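Local coordinates for uncharacterized protein AsbF (Bacillus anthracis, PDB 3DX5), which catalyses the manganese-dependent dehydration of 3-dehydroshikimate to 3,4-dihydroxybenzoate, the catechol building block of the siderophore petrobactin, at residues S4-S9 / G31-G36; L62-I67 / F96-I101; H196-N201 / S251-G256. All coordinates share one frame; numbering follows the deposited sequence.

Contact 1 (S4-S9 / G31-G36); sequences SLCTIS and GIELWG. With DHB (3,4-dihydroxybenzoic acid), chain D.
Ile8 lies over one face of the Trp35 indole, crossing it at about a right angle: CG1 sits 3.7 Å above the ring plane, over its centre, and CD1 makes a CH-pi contact with the five-membered ring. At the rim of that ring the NE1 proton goes to Tyr70 OH, one of the substrate-binding groups, while His38 meets the indole edge-to-face. The segments carry the two parallel strands, 2-6 and 31-35, of the first beta-alpha-beta unit of a TIM barrel, joined through helix 17-26. With CG1 anti to the backbone N (chi1 -161°), Ile8 extends its tip to the bound product, and CD1 comes to 3.5 Å from O1 of dihydroxybenzoate.

Upstream the pairing is regular: Leu5 N donates to Gly31 O, Glu33 N to Leu5 O, and Thr7 N to Glu33 O. The Glu33 carboxylate, on the same face of the sheet as Ser4 and Cys6, has OE1 3.8 Å from Cys6 SG; its oxygens bond to Ser68 and reach into the second shell of the manganese site. Where the strands part, a water bridges Ile8 N and Glu33 O. Thr7 CG2 touches both Ile32 CG2 and Leu34 CD1, and its OG1, also bonded to His38, accepts Trp35 N at 3.0 Å in a nearly straight bond (171°).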
loop_
_atom_site.group_PDB
_atom_site.type_symbol
_atom_site.label_atom_id
_atom_site.label_comp_id
_atom_site.label_asym_id
_atom_site.label_seq_id
_atom_site.Cartn_x
_atom_site.Cartn_y
_atom_site.Cartn_z
ATOM N N SER A 4 -15.343 10.167 11.382
ATOM C CA SER A 4 -14.015 9.671 11.621
ATOM C C SER A 4 -13.145 9.736 10.368
ATOM O O SER A 4 -13.619 9.731 9.236
ATOM C CB SER A 4 -14.042 8.245 12.214
ATOM O OG SER A 4 -14.959 7.417 11.517
ATOM N N LEU A 5 -11.850 9.761 10.609
ATOM C CA LEU A 5 -10.847 9.753 9.583
ATOM C C LEU A 5 -10.289 8.305 9.515
ATOM O O LEU A 5 -10.105 7.691 10.556
ATOM C CB LEU A 5 -9.786 10.738 10.094
ATOM C CG LEU A 5 -8.479 10.898 9.397
ATOM C CD1 LEU A 5 -7.896 12.225 9.774
ATOM C CD2 LEU A 5 -7.561 9.760 9.853
ATOM N N CYS A 6 -9.994 7.768 8.335
ATOM C CA CYS A 6 -9.341 6.452 8.227
ATOM C C CYS A 6 -7.874 6.634 7.947
ATOM O O CYS A 6 -7.524 7.302 6.976
ATOM C CB CYS A 6 -9.804 5.686 7.003
ATOM S SG CYS A 6 -11.487 5.673 6.794
ATOM N N THR A 7 -7.025 5.987 8.727
ATOM C CA THR A 7 -5.574 6.030 8.436
ATOM C C THR A 7 -5.198 5.354 7.099
ATOM O O THR A 7 -4.175 5.689 6.535
ATOM C CB THR A 7 -4.733 5.478 9.602
ATOM O OG1 THR A 7 -4.873 4.057 9.673
ATOM C CG2 THR A 7 -5.189 6.123 10.942
ATOM N N ILE A 8 -6.051 4.454 6.577
ATOM C CA ILE A 8 -5.828 3.922 5.225
ATOM C C ILE A 8 -5.749 5.037 4.137
ATOM O O ILE A 8 -5.093 4.856 3.129
ATOM C CB ILE A 8 -6.890 2.849 4.834
ATOM C CG1 ILE A 8 -6.400 1.978 3.653
ATOM C CG2 ILE A 8 -8.306 3.472 4.621
ATOM C CD1 ILE A 8 -7.327 0.682 3.376
ATOM N N SER A 9 -6.381 6.198 4.371
ATOM C CA SER A 9 -6.298 7.323 3.422
ATOM C C SER A 9 -4.867 7.809 3.253
ATOM O O SER A 9 -4.549 8.503 2.275
ATOM C CB SER A 9 -7.221 8.507 3.872
ATOM O OG SER A 9 -8.577 8.061 3.895
ATOM N N GLY A 31 -13.279 10.778 15.693
ATOM C CA GLY A 31 -12.783 9.423 15.742
ATOM C C GLY A 31 -11.717 9.180 14.693
ATOM O O GLY A 31 -11.598 9.944 13.699
ATOM N N ILE A 32 -10.922 8.139 14.938
ATOM C CA ILE A 32 -9.958 7.646 13.946
ATOM C C ILE A 32 -10.227 6.149 13.755
ATOM O O ILE A 32 -10.294 5.397 14.730
ATOM C CB ILE A 32 -8.507 7.906 14.402
ATOM C CG1 ILE A 32 -8.240 9.425 14.386
ATOM C CG2 ILE A 32 -7.507 7.138 13.495
ATOM C CD1 ILE A 32 -6.967 9.806 15.161
ATOM N N GLU A 33 -10.389 5.735 12.503
ATOM C CA GLU A 33 -10.535 4.327 12.172
ATOM C C GLU A 33 -9.144 3.903 11.742
ATOM O O GLU A 33 -8.587 4.377 10.702
ATOM C CB GLU A 33 -11.580 4.132 11.046
ATOM C CG GLU A 33 -11.540 2.709 10.406
ATOM C CD GLU A 33 -12.560 2.539 9.266
ATOM O OE1 GLU A 33 -13.491 3.383 9.135
ATOM O OE2 GLU A 33 -12.433 1.561 8.479
ATOM N N LEU A 34 -8.556 3.027 12.552
ATOM C CA LEU A 34 -7.152 2.708 12.424
ATOM C C LEU A 34 -6.999 1.449 11.592
ATOM O O LEU A 34 -7.525 0.389 11.979
ATOM C CB LEU A 34 -6.546 2.481 13.813
ATOM C CG LEU A 34 -5.038 2.366 13.964
ATOM C CD1 LEU A 34 -4.247 3.460 13.328
ATOM C CD2 LEU A 34 -4.793 2.371 15.486
ATOM N N TRP A 35 -6.252 1.541 10.493
ATOM C CA TRP A 35 -5.962 0.369 9.658
ATOM C C TRP A 35 -5.147 -0.644 10.494
ATOM O O TRP A 35 -4.254 -0.239 11.250
ATOM C CB TRP A 35 -5.121 0.856 8.486
ATOM C CG TRP A 35 -5.140 0.011 7.245
ATOM C CD1 TRP A 35 -6.071 -0.953 6.870
ATOM C CD2 TRP A 35 -4.189 0.098 6.171
ATOM N NE1 TRP A 35 -5.726 -1.466 5.620
ATOM C CE2 TRP A 35 -4.580 -0.838 5.181
ATOM C CE3 TRP A 35 -3.043 0.893 5.954
ATOM C CZ2 TRP A 35 -3.849 -1.009 3.986
ATOM C CZ3 TRP A 35 -2.315 0.718 4.769
ATOM C CH2 TRP A 35 -2.725 -0.227 3.805
ATOM N N GLY A 36 -5.471 -1.934 10.389
ATOM C CA GLY A 36 -4.878 -2.954 11.227
ATOM C C GLY A 36 -3.363 -2.999 11.148
ATOM O O GLY A 36 -2.685 -3.141 12.187
HETATM C C1 DHB D . -10.939 -1.284 1.210
HETATM C C2 DHB D . -12.185 -0.754 1.533
HETATM C C3 DHB D . -13.054 -0.323 0.525
HETATM O O3 DHB D . -14.296 0.205 0.763
HETATM C C4 DHB D . -12.632 -0.473 -0.870
HETATM O O4 DHB D . -13.503 -0.054 -1.816
HETATM C C5 DHB D . -11.397 -1.033 -1.182
HETATM C C6 DHB D . -10.556 -1.431 -0.126
HETATM C C DHB D . -10.013 -1.721 2.333
HETATM O O1 DHB D . -8.909 -2.241 2.139
HETATM O O2 DHB D . -10.380 -1.522 3.596
HETATM O O HOH W 1 -8.204 2.991 8.021
#

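Contact 2 (L62-I67 / F96-I101); sequences LEITMI and FKTNKI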
loop_
_atom_site.group_PDB
_atom_site.type_symbol
_atom_site.label_atom_id
_atom_site.label_comp_id
_atom_site.label_asym_id
_atom_site.label_seq_id
_atom_site.Cartn_x
_atom_site.Cartn_y
_atom_site.Cartn_z
ATOM N N LEU A 62 -11.394 12.741 20.806
ATOM C CA LEU A 62 -11.046 11.741 19.803
ATOM C C LEU A 62 -11.073 10.360 20.451
ATOM O O LEU A 62 -10.941 10.253 21.645
ATOM C CB LEU A 62 -9.644 12.000 19.208
ATOM C CG LEU A 62 -9.589 13.085 18.135
ATOM C CD1 LEU A 62 -8.129 13.408 17.805
ATOM C CD2 LEU A 62 -10.380 12.616 16.885
ATOM N N GLU A 63 -11.247 9.321 19.646
ATOM C CA GLU A 63 -11.164 7.963 20.100
ATOM C C GLU A 63 -10.816 7.123 18.864
ATOM O O GLU A 63 -10.904 7.601 17.732
ATOM C CB GLU A 63 -12.505 7.503 20.699
ATOM C CG GLU A 63 -13.641 7.388 19.659
ATOM C CD GLU A 63 -15.011 7.194 20.330
ATOM O OE1 GLU A 63 -15.432 6.014 20.512
ATOM O OE2 GLU A 63 -15.653 8.227 20.683
ATOM N N ILE A 64 -10.411 5.888 19.077
ATOM C CA ILE A 64 -10.223 4.956 17.967
ATOM C C ILE A 64 -11.574 4.266 17.763
ATOM O O ILE A 64 -12.100 3.643 18.690
ATOM C CB ILE A 64 -9.076 3.953 18.267
ATOM C CG1 ILE A 64 -7.766 4.717 18.576
ATOM C CG2 ILE A 64 -8.943 2.889 17.132
ATOM C CD1 ILE A 64 -7.275 5.648 17.420
ATOM N N THR A 65 -12.162 4.405 16.584
ATOM C CA THR A 65 -13.543 3.921 16.367
ATOM C C THR A 65 -13.610 2.412 16.087
ATOM O O THR A 65 -14.642 1.753 16.347
ATOM C CB THR A 65 -14.288 4.693 15.203
ATOM O OG1 THR A 65 -13.770 4.287 13.921
ATOM C CG2 THR A 65 -14.102 6.188 15.318
HETATM N N MSE A 66 -12.514 1.878 15.554
HETATM C CA MSE A 66 -12.494 0.543 14.977
HETATM C C MSE A 66 -11.090 0.288 14.469
HETATM O O MSE A 66 -10.390 1.229 14.064
HETATM C CB MSE A 66 -13.484 0.479 13.800
HETATM C CG MSE A 66 -13.578 -0.892 13.077
HETATM SE SE MSE A 66 -15.275 -1.015 12.044
HETATM C CE MSE A 66 -14.901 0.326 10.668
ATOM N N ILE A 67 -10.685 -0.976 14.470
ATOM C CA ILE A 67 -9.498 -1.379 13.733
ATOM C C ILE A 67 -9.961 -2.148 12.502
ATOM O O ILE A 67 -10.750 -3.110 12.624
ATOM C CB ILE A 67 -8.586 -2.250 14.605
ATOM C CG1 ILE A 67 -8.034 -1.359 15.749
ATOM C CG2 ILE A 67 -7.478 -2.838 13.756
ATOM C CD1 ILE A 67 -7.466 -2.141 16.905
ATOM N N PHE A 96 -5.795 0.188 22.083
ATOM C CA PHE A 96 -6.388 1.358 21.446
ATOM C C PHE A 96 -7.764 1.747 21.973
ATOM O O PHE A 96 -8.316 2.773 21.567
ATOM C CB PHE A 96 -6.432 1.164 19.932
ATOM C CG PHE A 96 -5.079 1.346 19.267
ATOM C CD1 PHE A 96 -4.500 2.625 19.153
ATOM C CD2 PHE A 96 -4.375 0.253 18.807
ATOM C CE1 PHE A 96 -3.254 2.806 18.542
ATOM C CE2 PHE A 96 -3.117 0.403 18.201
ATOM C CZ PHE A 96 -2.549 1.688 18.068
ATOM N N LYS A 97 -8.308 0.924 22.876
ATOM C CA LYS A 97 -9.638 1.118 23.461
ATOM C C LYS A 97 -10.802 1.144 22.447
ATOM O O LYS A 97 -11.638 2.027 22.456
ATOM C CB LYS A 97 -9.661 2.314 24.415
ATOM C CG LYS A 97 -8.564 2.189 25.523
ATOM C CD LYS A 97 -8.767 3.229 26.605
ATOM C CE LYS A 97 -7.673 3.155 27.714
ATOM N NZ LYS A 97 -7.856 4.251 28.708
ATOM N N THR A 98 -10.851 0.153 21.580
ATOM C CA THR A 98 -11.957 0.052 20.644
ATOM C C THR A 98 -12.566 -1.342 20.838
ATOM O O THR A 98 -11.869 -2.271 21.231
ATOM C CB THR A 98 -11.508 0.334 19.151
ATOM O OG1 THR A 98 -12.622 0.182 18.286
ATOM C CG2 THR A 98 -10.437 -0.643 18.651
ATOM N N ASN A 99 -13.862 -1.476 20.591
ATOM C CA ASN A 99 -14.501 -2.780 20.666
ATOM C C ASN A 99 -14.942 -3.297 19.290
ATOM O O ASN A 99 -15.821 -4.179 19.225
ATOM C CB ASN A 99 -15.703 -2.730 21.634
ATOM C CG ASN A 99 -16.853 -1.859 21.107
ATOM O OD1 ASN A 99 -16.694 -1.069 20.152
ATOM N ND2 ASN A 99 -18.026 -2.026 21.700
ATOM N N LYS A 100 -14.370 -2.776 18.192
ATOM C CA LYS A 100 -14.799 -3.220 16.855
ATOM C C LYS A 100 -13.633 -3.560 15.931
ATOM O O LYS A 100 -12.604 -2.845 15.919
ATOM C CB LYS A 100 -15.645 -2.122 16.161
ATOM C CG LYS A 100 -16.839 -1.641 16.956
ATOM C CD LYS A 100 -17.581 -0.490 16.246
ATOM C CE LYS A 100 -18.708 0.065 17.132
ATOM N NZ LYS A 100 -18.229 0.591 18.454
ATOM N N ILE A 101 -13.801 -4.649 15.166
ATOM C CA ILE A 101 -12.877 -5.122 14.144
ATOM C C ILE A 101 -13.626 -5.290 12.807
ATOM O O ILE A 101 -14.607 -6.048 12.715
ATOM C CB ILE A 101 -12.269 -6.512 14.494
ATOM C CG1 ILE A 101 -11.520 -6.483 15.832
ATOM C CG2 ILE A 101 -11.346 -7.006 13.363
ATOM C CD1 ILE A 101 -10.422 -5.362 15.972
HETATM O O HOH W 2 -10.195 4.876 21.765
HETATM O O HOH W 3 -16.970 2.993 17.143
HETATM O O HOH W 4 -14.924 1.469 19.708
#
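Thr98 leans on the strand through all three atoms of its side chain. CB lies 3.4 Å from Ile64 O, and from there the two branches part. OG1, anti to the backbone N (chi1 178°), approaches the peptide between Thr65 and Met66, coming to 3.2 Å from Thr65 O, and also takes a weak bond from Lys100 N in its own segment. The other branch turns into the apolar layer, where Thr98 CG2 lies 3.8 Å from Ile67 CD1. This methyl also touches Ile67 CG1 and, more loosely, Ile64 CG2.

Ile64 in turn sets CG1 against Phe96 CD1, and a water spans the backbones of these two residues, accepting from Ile64 N and donating to Phe96 O. Here the chain leaves helix 79-96 through a Schellman motif at Lys97 and turns back into the barrel, so the contact closes the beta-alpha-beta unit of strand 64-68, that helix and strand 100-103. Parallel pairing across the segments starts with Ile67 N donating to Lys100 O at 3.0 Å (168°). Next along, Ile101 CA comes to 3.3 Å from Ile67 O.

Met66, a selenomethionine, sets CG against the Lys100 carbonyl, 3.6 Å from its O, before bending toward the barrel interior. The aliphatic part of Lys100 passes Thr65 O, with CD at 3.7 Å, and its NZ donates to Asn99 OD1 at 2.8 Å, in the carbonyl plane and on a lone pair.

Contact 3 (H196-N201 / S251-G256); sequences HYHFKN and SLEWFG. With MN (manganese (II) ion), chain B; DHB (3,4-dihydroxybenzoic acid), chain D.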
loop_
_atom_site.group_PDB
_atom_site.type_symbol
_atom_site.label_atom_id
_atom_site.label_comp_id
_atom_site.label_asym_id
_atom_site.label_seq_id
_atom_site.Cartn_x
_atom_site.Cartn_y
_atom_site.Cartn_z
ATOM N N HIS A 196 -21.205 0.979 12.269
ATOM C CA HIS A 196 -20.242 1.913 11.654
ATOM C C HIS A 196 -20.639 2.162 10.205
ATOM O O HIS A 196 -21.318 1.319 9.577
ATOM C CB HIS A 196 -18.801 1.327 11.717
ATOM C CG HIS A 196 -17.697 2.347 11.867
ATOM N ND1 HIS A 196 -17.286 3.173 10.840
ATOM C CD2 HIS A 196 -16.864 2.605 12.901
ATOM C CE1 HIS A 196 -16.269 3.916 11.243
ATOM N NE2 HIS A 196 -15.992 3.586 12.493
ATOM N N TYR A 197 -20.252 3.314 9.670
ATOM C CA TYR A 197 -20.438 3.574 8.218
ATOM C C TYR A 197 -19.115 3.929 7.543
ATOM O O TYR A 197 -18.199 4.409 8.191
ATOM C CB TYR A 197 -21.386 4.751 7.939
ATOM C CG TYR A 197 -22.630 4.745 8.779
ATOM C CD1 TYR A 197 -23.723 3.955 8.428
ATOM C CD2 TYR A 197 -22.717 5.544 9.946
ATOM C CE1 TYR A 197 -24.876 3.937 9.207
ATOM C CE2 TYR A 197 -23.870 5.554 10.714
ATOM C CZ TYR A 197 -24.939 4.731 10.337
ATOM O OH TYR A 197 -26.098 4.721 11.092
ATOM N N HIS A 198 -19.069 3.727 6.231
ATOM C CA HIS A 198 -18.063 4.302 5.329
ATOM C C HIS A 198 -18.794 5.188 4.351
ATOM O O HIS A 198 -19.789 4.752 3.757
ATOM C CB HIS A 198 -17.335 3.185 4.547
ATOM C CG HIS A 198 -16.195 2.574 5.300
ATOM N ND1 HIS A 198 -15.365 1.607 4.756
ATOM C CD2 HIS A 198 -15.741 2.803 6.557
ATOM C CE1 HIS A 198 -14.442 1.281 5.646
ATOM N NE2 HIS A 198 -14.651 1.991 6.748
ATOM N N PHE A 199 -18.294 6.404 4.159
ATOM C CA PHE A 199 -18.855 7.353 3.214
ATOM C C PHE A 199 -17.803 7.629 2.130
ATOM O O PHE A 199 -16.739 8.185 2.425
ATOM C CB PHE A 199 -19.120 8.711 3.903
ATOM C CG PHE A 199 -20.375 8.775 4.783
ATOM C CD1 PHE A 199 -21.138 7.647 5.070
ATOM C CD2 PHE A 199 -20.728 9.979 5.383
ATOM C CE1 PHE A 199 -22.271 7.734 5.898
ATOM C CE2 PHE A 199 -21.857 10.087 6.207
ATOM C CZ PHE A 199 -22.636 8.955 6.464
ATOM N N LYS A 200 -18.084 7.279 0.880
ATOM C CA LYS A 200 -17.234 7.751 -0.221
ATOM C C LYS A 200 -18.143 7.872 -1.439
ATOM O O LYS A 200 -19.271 7.366 -1.421
ATOM C CB LYS A 200 -15.999 6.828 -0.459
ATOM C CG LYS A 200 -16.322 5.329 -0.782
ATOM C CD LYS A 200 -15.011 4.567 -1.099
ATOM C CE LYS A 200 -15.260 3.092 -1.484
ATOM N NZ LYS A 200 -15.850 2.294 -0.350
ATOM N N ASN A 201 -17.678 8.519 -2.502
ATOM C CA ASN A 201 -18.547 8.743 -3.662
ATOM C C ASN A 201 -17.756 8.605 -4.945
ATOM O O ASN A 201 -16.518 8.602 -4.924
ATOM C CB ASN A 201 -19.215 10.134 -3.594
ATOM C CG ASN A 201 -20.623 10.129 -4.196
ATOM O OD1 ASN A 201 -20.986 9.204 -4.948
ATOM N ND2 ASN A 201 -21.426 11.147 -3.861
ATOM N N SER A 251 -16.977 7.054 8.708
ATOM C CA SER A 251 -15.641 7.410 8.233
ATOM C C SER A 251 -15.690 8.029 6.833
ATOM O O SER A 251 -16.407 7.515 5.968
ATOM C CB SER A 251 -14.775 6.148 8.152
ATOM O OG SER A 251 -14.203 5.882 9.414
ATOM N N LEU A 252 -14.885 9.070 6.596
ATOM C CA LEU A 252 -14.716 9.633 5.276
ATOM C C LEU A 252 -13.630 8.804 4.590
ATOM O O LEU A 252 -12.432 9.097 4.731
ATOM C CB LEU A 252 -14.332 11.142 5.334
ATOM C CG LEU A 252 -15.314 12.016 6.131
ATOM C CD1 LEU A 252 -14.924 13.492 6.042
ATOM C CD2 LEU A 252 -16.795 11.788 5.661
ATOM N N GLU A 253 -14.049 7.752 3.890
ATOM C CA GLU A 253 -13.114 6.786 3.341
ATOM C C GLU A 253 -12.544 7.279 2.026
ATOM O O GLU A 253 -12.960 6.814 0.942
ATOM C CB GLU A 253 -13.823 5.453 3.106
ATOM C CG GLU A 253 -12.853 4.278 2.924
ATOM C CD GLU A 253 -13.587 2.960 2.688
ATOM O OE1 GLU A 253 -14.690 3.004 2.098
ATOM O OE2 GLU A 253 -13.062 1.891 3.100
ATOM N N TRP A 254 -11.566 8.170 2.103
ATOM C CA TRP A 254 -10.959 8.730 0.899
ATOM C C TRP A 254 -9.755 7.924 0.445
ATOM O O TRP A 254 -8.801 7.726 1.211
ATOM C CB TRP A 254 -10.530 10.190 1.167
ATOM C CG TRP A 254 -9.938 10.886 -0.028
ATOM C CD1 TRP A 254 -8.658 11.328 -0.162
ATOM C CD2 TRP A 254 -10.624 11.249 -1.235
ATOM N NE1 TRP A 254 -8.494 11.943 -1.376
ATOM C CE2 TRP A 254 -9.687 11.923 -2.057
ATOM C CE3 TRP A 254 -11.940 11.080 -1.693
ATOM C CZ2 TRP A 254 -10.009 12.408 -3.339
ATOM C CZ3 TRP A 254 -12.281 11.582 -2.977
ATOM C CH2 TRP A 254 -11.308 12.252 -3.779
ATOM N N PHE A 255 -9.780 7.464 -0.800
ATOM C CA PHE A 255 -8.681 6.685 -1.349
ATOM C C PHE A 255 -7.889 7.493 -2.404
ATOM O O PHE A 255 -6.962 6.972 -2.996
ATOM C CB PHE A 255 -9.235 5.419 -2.000
ATOM C CG PHE A 255 -9.743 4.403 -1.019
ATOM C CD1 PHE A 255 -8.972 4.050 0.093
ATOM C CD2 PHE A 255 -10.963 3.771 -1.226
ATOM C CE1 PHE A 255 -9.377 3.088 0.968
ATOM C CE2 PHE A 255 -11.403 2.784 -0.338
ATOM C CZ PHE A 255 -10.615 2.454 0.777
ATOM N N GLY A 256 -8.264 8.761 -2.625
ATOM C CA GLY A 256 -7.647 9.576 -3.692
ATOM C C GLY A 256 -6.406 10.336 -3.245
ATOM O O GLY A 256 -5.859 10.109 -2.143
HETATM MN MN MN B . -15.105 0.758 2.660
HETATM C C1 DHB D . -10.939 -1.284 1.210
HETATM C C2 DHB D . -12.185 -0.754 1.533
HETATM C C3 DHB D . -13.054 -0.323 0.525
HETATM O O3 DHB D . -14.296 0.205 0.763
HETATM C C4 DHB D . -12.632 -0.473 -0.870
HETATM O O4 DHB D . -13.503 -0.054 -1.816
HETATM C C5 DHB D . -11.397 -1.033 -1.182
HETATM C C6 DHB D . -10.556 -1.431 -0.126
HETATM C C DHB D . -10.013 -1.721 2.333
HETATM O O1 DHB D . -8.909 -2.241 2.139
HETATM O O2 DHB D . -10.380 -1.522 3.596
#
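His198 and Glu253 meet at the manganese ion, to which ND1 binds at 2.3 Å while the carboxylate chelates through OE1 and OE2. The ring and carboxylate planes are turned 59° apart, with Glu253 CG over one face of the imidazole. Glu142 and Asp172 complete the protein ligands, and O3 of dihydroxybenzoate binds the metal at 2.1 Å. The other nitrogen of His198, NE2, is hydrogen-bonded to Glu33, a second-shell group that, with the metal bond at ND1, holds the ring's rotation.

Lys200 runs alongside Glu253, and its bent end (chi4 -64°) brings NZ to 2.8 Å from Glu253 OE1, a salt bridge made from above the carboxylate plane. NZ also donates to dihydroxybenzoate O3 at 2.8 Å and pairs with Asp172. Phe255 flanks this group, with Lys200 CE at its ring edge and its own CE2 3.5 Å from C4 of the product.

Strands 194-202 and 249-252 are parallel neighbours in the TIM barrel: Ser251 N bonds to Tyr197 O and Phe199 N to Ser251 O, and Glu253 N to Phe199 O carries the pairing just past the second strand. Tyr197 O also accepts from His196 ND1, on the opposite face of its plane, and that ring's NE2 is bonded to Thr65 OG1. Ser251 OG bonds to Glu33 and Ser4.

With the metal and Lys200 NZ both on O3, this oxygen is probably polarised, and negative charge on it would be stabilised.

In the fold
All three contacts are buried and join neighbouring parallel strands of one curled sheet. Contacts 1 and 2 are successive, sharing the boundary between strands 31-35 and 64-68, where Ile32 pairs with Glu63 and Thr65; contact 3 adjoins contact 1 through strands 2-6 and 249-252. Contact 2 lies farthest from the chain centre, mixes apolar packing with water-bridged backbone and lysine groups, and has the exposed Lys97. Contact 3 supplies two of the four protein ligands of the metal and part of the product pocket. Contact 1 mediates between them: Glu33 meets the end of Met66 as well as Ser251, and Ile8 shares the product with 196-201/251-256. The Thr65-His196 bond links contacts 2 and 3 directly although their centres are about 17 Å apart.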